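Local coordinates for N-acetyltransferase domain-containing protein (Pyrococcus horikoshii, PDB 1WWZ) that probably works as an acyltransferase of the GNAT family and binds acetyl-coenzyme A, at residues G68-D73 / R104-T109; I6-K11 / G56-K61. All coordinates share one frame; numbering follows the deposited sequence.

Interaction 1 (G68-D73 / R104-T109); sequences GFIVCD and RKLLIT. With ACO (acetyl coenzyme *a), chain C.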
loop_
_atom_site.group_PDB
_atom_site.type_symbol
_atom_site.label_atom_id
_atom_site.label_comp_id
_atom_site.label_asym_id
_atom_site.label_seq_id
_atom_site.Cartn_x
_atom_site.Cartn_y
_atom_site.Cartn_z
ATOM N N GLY A 68 7.104 -8.402 -11.608
ATOM C CA GLY A 68 5.759 -8.770 -11.211
ATOM C C GLY A 68 4.753 -7.780 -11.763
ATOM O O GLY A 68 5.127 -6.687 -12.182
ATOM N N PHE A 69 3.482 -8.163 -11.790
ATOM C CA PHE A 69 2.459 -7.257 -12.282
ATOM C C PHE A 69 1.074 -7.646 -11.813
ATOM O O PHE A 69 0.842 -8.768 -11.361
ATOM C CB PHE A 69 2.516 -7.150 -13.823
ATOM C CG PHE A 69 2.083 -8.391 -14.560
ATOM C CD1 PHE A 69 0.766 -8.541 -14.986
ATOM C CD2 PHE A 69 3.004 -9.389 -14.879
ATOM C CE1 PHE A 69 0.370 -9.660 -15.726
ATOM C CE2 PHE A 69 2.621 -10.514 -15.618
ATOM C CZ PHE A 69 1.303 -10.650 -16.042
ATOM N N ILE A 70 0.160 -6.691 -11.886
ATOM C CA ILE A 70 -1.215 -6.926 -11.484
ATOM C C ILE A 70 -2.083 -6.144 -12.457
ATOM O O ILE A 70 -1.722 -5.042 -12.877
ATOM C CB ILE A 70 -1.453 -6.485 -10.007
ATOM C CG1 ILE A 70 -2.855 -6.898 -9.559
ATOM C CG2 ILE A 70 -1.233 -4.980 -9.849
ATOM C CD1 ILE A 70 -3.064 -6.799 -8.041
ATOM N N VAL A 71 -3.206 -6.734 -12.840
ATOM C CA VAL A 71 -4.121 -6.113 -13.789
ATOM C C VAL A 71 -5.403 -5.753 -13.063
ATOM O O VAL A 71 -6.140 -6.634 -12.630
ATOM C CB VAL A 71 -4.430 -7.081 -14.944
ATOM C CG1 VAL A 71 -5.395 -6.439 -15.932
ATOM C CG2 VAL A 71 -3.128 -7.470 -15.638
ATOM N N CYS A 72 -5.648 -4.452 -12.938
ATOM C CA CYS A 72 -6.814 -3.927 -12.229
ATOM C C CYS A 72 -7.823 -3.321 -13.199
ATOM O O CYS A 72 -7.495 -2.409 -13.953
ATOM C CB CYS A 72 -6.349 -2.868 -11.232
ATOM S SG CYS A 72 -4.826 -3.337 -10.359
ATOM N N ASP A 73 -9.052 -3.824 -13.163
ATOM C CA ASP A 73 -10.110 -3.356 -14.056
ATOM C C ASP A 73 -11.166 -2.565 -13.287
ATOM O O ASP A 73 -11.922 -3.138 -12.510
ATOM C CB ASP A 73 -10.775 -4.561 -14.727
ATOM C CG ASP A 73 -11.593 -4.180 -15.947
ATOM O OD1 ASP A 73 -12.092 -3.037 -16.002
ATOM O OD2 ASP A 73 -11.742 -5.036 -16.845
ATOM N N ARG A 104 2.555 -7.884 -2.198
ATOM C CA ARG A 104 1.837 -7.031 -1.268
ATOM C C ARG A 104 1.787 -5.600 -1.802
ATOM O O ARG A 104 0.747 -4.954 -1.753
ATOM C CB ARG A 104 2.531 -7.054 0.098
ATOM C CG ARG A 104 1.837 -6.255 1.183
ATOM C CD ARG A 104 2.692 -6.225 2.446
ATOM N NE ARG A 104 2.860 -7.546 3.048
ATOM C CZ ARG A 104 1.934 -8.165 3.772
ATOM N NH1 ARG A 104 0.760 -7.588 3.992
ATOM N NH2 ARG A 104 2.183 -9.359 4.288
ATOM N N LYS A 105 2.914 -5.108 -2.314
ATOM C CA LYS A 105 2.968 -3.746 -2.846
ATOM C C LYS A 105 2.040 -3.577 -4.041
ATOM O O LYS A 105 1.352 -2.561 -4.177
ATOM C CB LYS A 105 4.395 -3.383 -3.254
ATOM C CG LYS A 105 5.389 -3.390 -2.102
ATOM C CD LYS A 105 6.778 -2.979 -2.569
ATOM C CE LYS A 105 6.825 -1.509 -2.956
ATOM N NZ LYS A 105 6.556 -0.631 -1.782
ATOM N N LEU A 106 2.022 -4.582 -4.906
ATOM C CA LEU A 106 1.164 -4.533 -6.077
ATOM C C LEU A 106 -0.305 -4.568 -5.672
ATOM O O LEU A 106 -1.120 -3.852 -6.248
ATOM C CB LEU A 106 1.487 -5.700 -7.019
ATOM C CG LEU A 106 2.762 -5.549 -7.861
ATOM C CD1 LEU A 106 3.099 -6.873 -8.521
ATOM C CD2 LEU A 106 2.568 -4.456 -8.916
ATOM N N LEU A 107 -0.643 -5.388 -4.675
ATOM C CA LEU A 107 -2.032 -5.490 -4.234
ATOM C C LEU A 107 -2.514 -4.193 -3.595
ATOM O O LEU A 107 -3.632 -3.743 -3.849
ATOM C CB LEU A 107 -2.203 -6.669 -3.268
ATOM C CG LEU A 107 -3.634 -7.023 -2.836
ATOM C CD1 LEU A 107 -4.528 -7.209 -4.063
ATOM C CD2 LEU A 107 -3.607 -8.298 -2.002
ATOM N N ILE A 108 -1.669 -3.586 -2.767
ATOM C CA ILE A 108 -2.017 -2.323 -2.128
ATOM C C ILE A 108 -2.241 -1.261 -3.209
ATOM O O ILE A 108 -3.181 -0.471 -3.133
ATOM C CB ILE A 108 -0.898 -1.870 -1.161
ATOM C CG1 ILE A 108 -0.887 -2.798 0.061
ATOM C CG2 ILE A 108 -1.105 -0.414 -0.746
ATOM C CD1 ILE A 108 0.273 -2.556 1.027
ATOM N N THR A 109 -1.377 -1.258 -4.219
ATOM C CA THR A 109 -1.493 -0.314 -5.324
ATOM C C THR A 109 -2.830 -0.538 -6.022
ATOM O O THR A 109 -3.532 0.413 -6.372
ATOM C CB THR A 109 -0.354 -0.514 -6.340
ATOM O OG1 THR A 109 0.898 -0.233 -5.705
ATOM C CG2 THR A 109 -0.525 0.416 -7.537
HETATM N N1A ACO C . 1.643 -19.482 1.541
HETATM C C2A ACO C . 1.130 -18.779 2.552
HETATM N N3A ACO C . 0.921 -17.429 2.575
HETATM C C4A ACO C . 1.311 -16.795 1.385
HETATM C C5A ACO C . 1.856 -17.450 0.298
HETATM C C6A ACO C . 2.030 -18.891 0.402
HETATM N N6A ACO C . 2.564 -19.613 -0.588
HETATM N N7A ACO C . 2.145 -16.543 -0.715
HETATM C C8A ACO C . 1.768 -15.391 -0.230
HETATM N N9A ACO C . 1.239 -15.459 1.055
HETATM C C1B ACO C . 0.728 -14.396 1.904
HETATM C C2B ACO C . 1.577 -14.113 3.156
HETATM O O2B ACO C . 0.686 -13.573 4.153
HETATM C C3B ACO C . 2.669 -13.157 2.606
HETATM O O3B ACO C . 3.113 -12.361 3.723
HETATM P P3B ACO C . 4.349 -12.688 4.698
HETATM O O7A ACO C . 3.958 -13.980 5.349
HETATM O O8A ACO C . 4.390 -11.581 5.641
HETATM O O9A ACO C . 5.552 -12.788 3.843
HETATM C C4B ACO C . 1.900 -12.317 1.621
HETATM O O4B ACO C . 0.745 -13.136 1.284
HETATM C C5B ACO C . 2.582 -12.082 0.291
HETATM O O5B ACO C . 3.944 -11.705 0.395
HETATM P P1A ACO C . 4.702 -11.226 -0.918
HETATM O O1A ACO C . 6.126 -11.495 -0.724
HETATM O O2A ACO C . 4.295 -9.792 -1.198
HETATM O O3A ACO C . 4.166 -12.354 -1.981
HETATM P P2A ACO C . 4.509 -12.467 -3.485
HETATM O O4A ACO C . 5.050 -13.833 -3.624
HETATM O O5A ACO C . 5.396 -11.323 -3.829
HETATM O O6A ACO C . 3.168 -12.319 -4.260
HETATM C CBP ACO C . 1.602 -13.845 -5.469
HETATM C CCP ACO C . 2.007 -13.255 -4.140
HETATM C CDP ACO C . 0.320 -14.704 -5.202
HETATM C CEP ACO C . 1.322 -12.715 -6.485
HETATM C CAP ACO C . 2.798 -14.733 -5.987
HETATM O OAP ACO C . 3.026 -15.794 -5.062
HETATM C C9P ACO C . 2.593 -15.392 -7.376
HETATM O O9P ACO C . 2.969 -14.845 -8.405
HETATM N N8P ACO C . 1.961 -16.609 -7.389
HETATM C C7P ACO C . 1.669 -17.384 -8.621
HETATM C C6P ACO C . 0.543 -16.786 -9.488
HETATM C C5P ACO C . -0.771 -16.697 -8.751
HETATM O O5P ACO C . -1.208 -17.671 -8.086
HETATM N N4P ACO C . -1.471 -15.576 -8.825
HETATM C C3P ACO C . -2.755 -15.120 -8.281
HETATM C C2P ACO C . -3.809 -15.700 -9.229
HETATM S S1P ACO C . -5.481 -15.110 -8.620
HETATM C C ACO C . -5.704 -13.920 -9.557
HETATM O O ACO C . -4.926 -13.461 -10.516
HETATM C CH3 ACO C . -6.973 -12.870 -9.641
#
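Ile70 turns its CG1 anti to the backbone N (chi1 -173°), which leaves CG2 to meet Leu106, while Leu106 sets its own CG beside the backbone N (chi1 -77°) and reaches back to strand 68-73. The two side chains slide past one another in opposite directions, with Ile70 CG2 3.9 Å from Leu106 CD2. Farther out, Ile70 CD1 lies 4.2 Å from Leu107 CA. The other leucine methyl, Leu106 CD1, settles 3.5 Å from Phe69 N. Gly68 suits this place because it has no CB to compete for room, so Leu106 CD1 can come within 3.8 Å of Gly68 C. The strand and helix axes approach to 8.4 Å and run nearly parallel, at 20°; this is helix 102-115 lying on the central sheet of the GNAT fold. Branched aliphatic residues suit such a seam, since their side chains fill it with carbon and bring no polar group of their own that would need a partner.

Two residues before Leu106, Arg104 serves the cofactor. Its backbone N donates to the pyrophosphate O2A of acetyl-CoA at 2.8 Å, and the chain, bent at chi3, presents the guanidinium edge to the 3'-phosphate, although the bond from Arg104 NH2 to O8A is weak at 3.4 Å. Arg104 NH1 bonds to Lys138 O of the second subunit. Apolar packing thus seats on the sheet a helix whose N-terminal amides, probably aided by the helix dipole, receive the cofactor's negative charge.

Interaction 2 (I6-K11 / G56-K61); sequences IEKLKK and GFFVAK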
loop_
_atom_site.group_PDB
_atom_site.type_symbol
_atom_site.label_atom_id
_atom_site.label_comp_id
_atom_site.label_asym_id
_atom_site.label_seq_id
_atom_site.Cartn_x
_atom_site.Cartn_y
_atom_site.Cartn_z
ATOM N N ILE A 6 6.793 0.652 -8.315
ATOM C CA ILE A 6 5.503 0.251 -8.850
ATOM C C ILE A 6 5.059 1.359 -9.796
ATOM O O ILE A 6 5.015 2.529 -9.417
ATOM C CB ILE A 6 4.437 0.085 -7.742
ATOM C CG1 ILE A 6 4.919 -0.912 -6.682
ATOM C CG2 ILE A 6 3.128 -0.393 -8.358
ATOM C CD1 ILE A 6 5.185 -2.308 -7.211
ATOM N N GLU A 7 4.742 0.998 -11.033
ATOM C CA GLU A 7 4.308 1.992 -12.008
ATOM C C GLU A 7 3.326 1.432 -13.022
ATOM O O GLU A 7 3.258 0.224 -13.235
ATOM C CB GLU A 7 5.524 2.580 -12.733
ATOM C CG GLU A 7 6.654 1.588 -12.970
ATOM C CD GLU A 7 7.819 2.197 -13.738
ATOM O OE1 GLU A 7 7.783 2.188 -14.988
ATOM O OE2 GLU A 7 8.765 2.694 -13.088
ATOM N N LYS A 8 2.547 2.319 -13.632
ATOM C CA LYS A 8 1.589 1.904 -14.645
ATOM C C LYS A 8 2.345 1.575 -15.917
ATOM O O LYS A 8 3.249 2.308 -16.318
ATOM C CB LYS A 8 0.590 3.020 -14.948
ATOM C CG LYS A 8 -0.655 3.011 -14.093
ATOM C CD LYS A 8 -1.694 3.958 -14.667
ATOM C CE LYS A 8 -2.980 3.925 -13.874
ATOM N NZ LYS A 8 -4.023 4.771 -14.509
ATOM N N LEU A 9 1.990 0.463 -16.541
ATOM C CA LEU A 9 2.628 0.076 -17.786
ATOM C C LEU A 9 2.117 1.054 -18.840
ATOM O O LEU A 9 0.934 1.044 -19.173
ATOM C CB LEU A 9 2.232 -1.350 -18.159
ATOM C CG LEU A 9 2.847 -1.900 -19.445
ATOM C CD1 LEU A 9 4.364 -1.869 -19.336
ATOM C CD2 LEU A 9 2.343 -3.318 -19.680
ATOM N N LYS A 10 3.004 1.901 -19.352
ATOM C CA LYS A 10 2.625 2.896 -20.351
ATOM C C LYS A 10 2.240 2.305 -21.698
ATOM O O LYS A 10 1.320 2.796 -22.358
ATOM C CB LYS A 10 3.764 3.895 -20.561
ATOM C CG LYS A 10 4.051 4.756 -19.352
ATOM C CD LYS A 10 5.077 5.831 -19.664
ATOM C CE LYS A 10 5.450 6.567 -18.393
ATOM N NZ LYS A 10 4.230 6.828 -17.574
ATOM N N LYS A 11 2.943 1.260 -22.111
ATOM C CA LYS A 11 2.658 0.647 -23.393
ATOM C C LYS A 11 3.043 -0.823 -23.435
ATOM O O LYS A 11 3.997 -1.250 -22.781
ATOM C CB LYS A 11 3.390 1.411 -24.494
ATOM C CG LYS A 11 4.909 1.343 -24.405
ATOM C CD LYS A 11 5.563 2.269 -25.426
ATOM C CE LYS A 11 4.806 2.246 -26.749
ATOM N NZ LYS A 11 5.593 2.825 -27.865
ATOM N N GLY A 56 -5.267 0.036 -15.743
ATOM C CA GLY A 56 -4.952 -0.458 -14.411
ATOM C C GLY A 56 -3.913 -1.563 -14.424
ATOM O O GLY A 56 -3.901 -2.434 -13.555
ATOM N N PHE A 57 -3.040 -1.524 -15.423
ATOM C CA PHE A 57 -1.981 -2.514 -15.578
ATOM C C PHE A 57 -0.745 -1.970 -14.861
ATOM O O PHE A 57 -0.056 -1.089 -15.376
ATOM C CB PHE A 57 -1.697 -2.711 -17.072
ATOM C CG PHE A 57 -1.219 -4.087 -17.432
ATOM C CD1 PHE A 57 -2.007 -4.919 -18.222
ATOM C CD2 PHE A 57 0.025 -4.541 -17.014
ATOM C CE1 PHE A 57 -1.558 -6.185 -18.596
ATOM C CE2 PHE A 57 0.484 -5.805 -17.379
ATOM C CZ PHE A 57 -0.311 -6.628 -18.175
ATOM N N PHE A 58 -0.482 -2.487 -13.665
ATOM C CA PHE A 58 0.655 -2.049 -12.859
ATOM C C PHE A 58 1.770 -3.080 -12.849
ATOM O O PHE A 58 1.515 -4.277 -12.755
ATOM C CB PHE A 58 0.210 -1.799 -11.415
ATOM C CG PHE A 58 -0.664 -0.598 -11.254
ATOM C CD1 PHE A 58 -0.106 0.670 -11.146
ATOM C CD2 PHE A 58 -2.050 -0.729 -11.240
ATOM C CE1 PHE A 58 -0.915 1.793 -11.029
ATOM C CE2 PHE A 58 -2.870 0.388 -11.125
ATOM C CZ PHE A 58 -2.300 1.654 -11.019
ATOM N N VAL A 59 3.009 -2.611 -12.938
ATOM C CA VAL A 59 4.150 -3.513 -12.905
ATOM C C VAL A 59 5.097 -3.147 -11.772
ATOM O O VAL A 59 5.237 -1.975 -11.419
ATOM C CB VAL A 59 4.944 -3.490 -14.233
ATOM C CG1 VAL A 59 4.081 -4.042 -15.365
ATOM C CG2 VAL A 59 5.405 -2.072 -14.542
ATOM N N ALA A 60 5.719 -4.166 -11.187
ATOM C CA ALA A 60 6.689 -3.968 -10.121
ATOM C C ALA A 60 8.035 -4.111 -10.813
ATOM O O ALA A 60 8.251 -5.059 -11.569
ATOM C CB ALA A 60 6.534 -5.039 -9.040
ATOM N N LYS A 61 8.934 -3.166 -10.572
ATOM C CA LYS A 61 10.238 -3.222 -11.206
ATOM C C LYS A 61 11.394 -3.065 -10.235
ATOM O O LYS A 61 11.314 -2.330 -9.251
ATOM C CB LYS A 61 10.338 -2.150 -12.296
ATOM C CG LYS A 61 9.355 -2.342 -13.441
ATOM C CD LYS A 61 9.431 -1.205 -14.447
ATOM C CE LYS A 61 10.797 -1.125 -15.113
ATOM N NZ LYS A 61 10.873 0.010 -16.076
#
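Phe57 O is gripped twice by the 6-11 segment: Leu9 N donates a nearly straight hydrogen bond of 2.8 Å (177°), and Lys8 CA adds a CA-H...O contact. This is the antiparallel edge of the GNAT sheet, where strand 5-8 borders strand 57-62. Glu7 and Val59 form a hydrogen-bonded pair joined in both directions, flanked by the non-hydrogen-bonded pairs Ile6-Ala60 and Lys8-Phe58.

Leu9 and Phe57 point the same way and lie side by side; Leu9 CD2 makes an off-centre CH-pi contact, 4.2 Å from the ring centroid. With Val59 they meet Leu20 of helix 14-27, and aliphatic and aromatic groups suit that covered face. At the sheet's rim Glu7 crosses Lys61, its OE1 in a long salt bridge of 3.9 Å to Lys61 NZ, with the carboxylate also resting against Lys61 CD. Replacing Glu7 by an alanine would probably leave the Lys61 ammonium without this acidic mate and its aliphatic chain less restrained.

On the face toward helix 102-115, small Ala60 lets Ile6 CD1 come to 3.6 Å from Ala60 CB. Lys8 suits a half-covered site: its NZ pairs with Asp55 while its extended chain passes the Phe58 ring, bringing Lys8 CG to 3.3 Å from Phe58 CE1.

The centres of the two interactions lie about 9 Å apart, and both involve one mixed sheet, in which strands 57-62 and 65-78 are neighbours. Along the chain interaction 2 closes before interaction 1 opens: helices 14-27 and 38-53 lie within the first connection, strand 83-93 and the cofactor-binding turn within the second. Backbone bonds probably join them directly, Cys72 N to Gly56 O at 2.7 Å and Gly68 O to Ala60 N at 2.8 Å. Helix 102-115 touches both, with Thr109 packing on Ile6 and Phe58. Interaction 2 therefore extends the sheet to its outermost strand, and interaction 1 places upon that sheet the helix that binds acetyl-CoA.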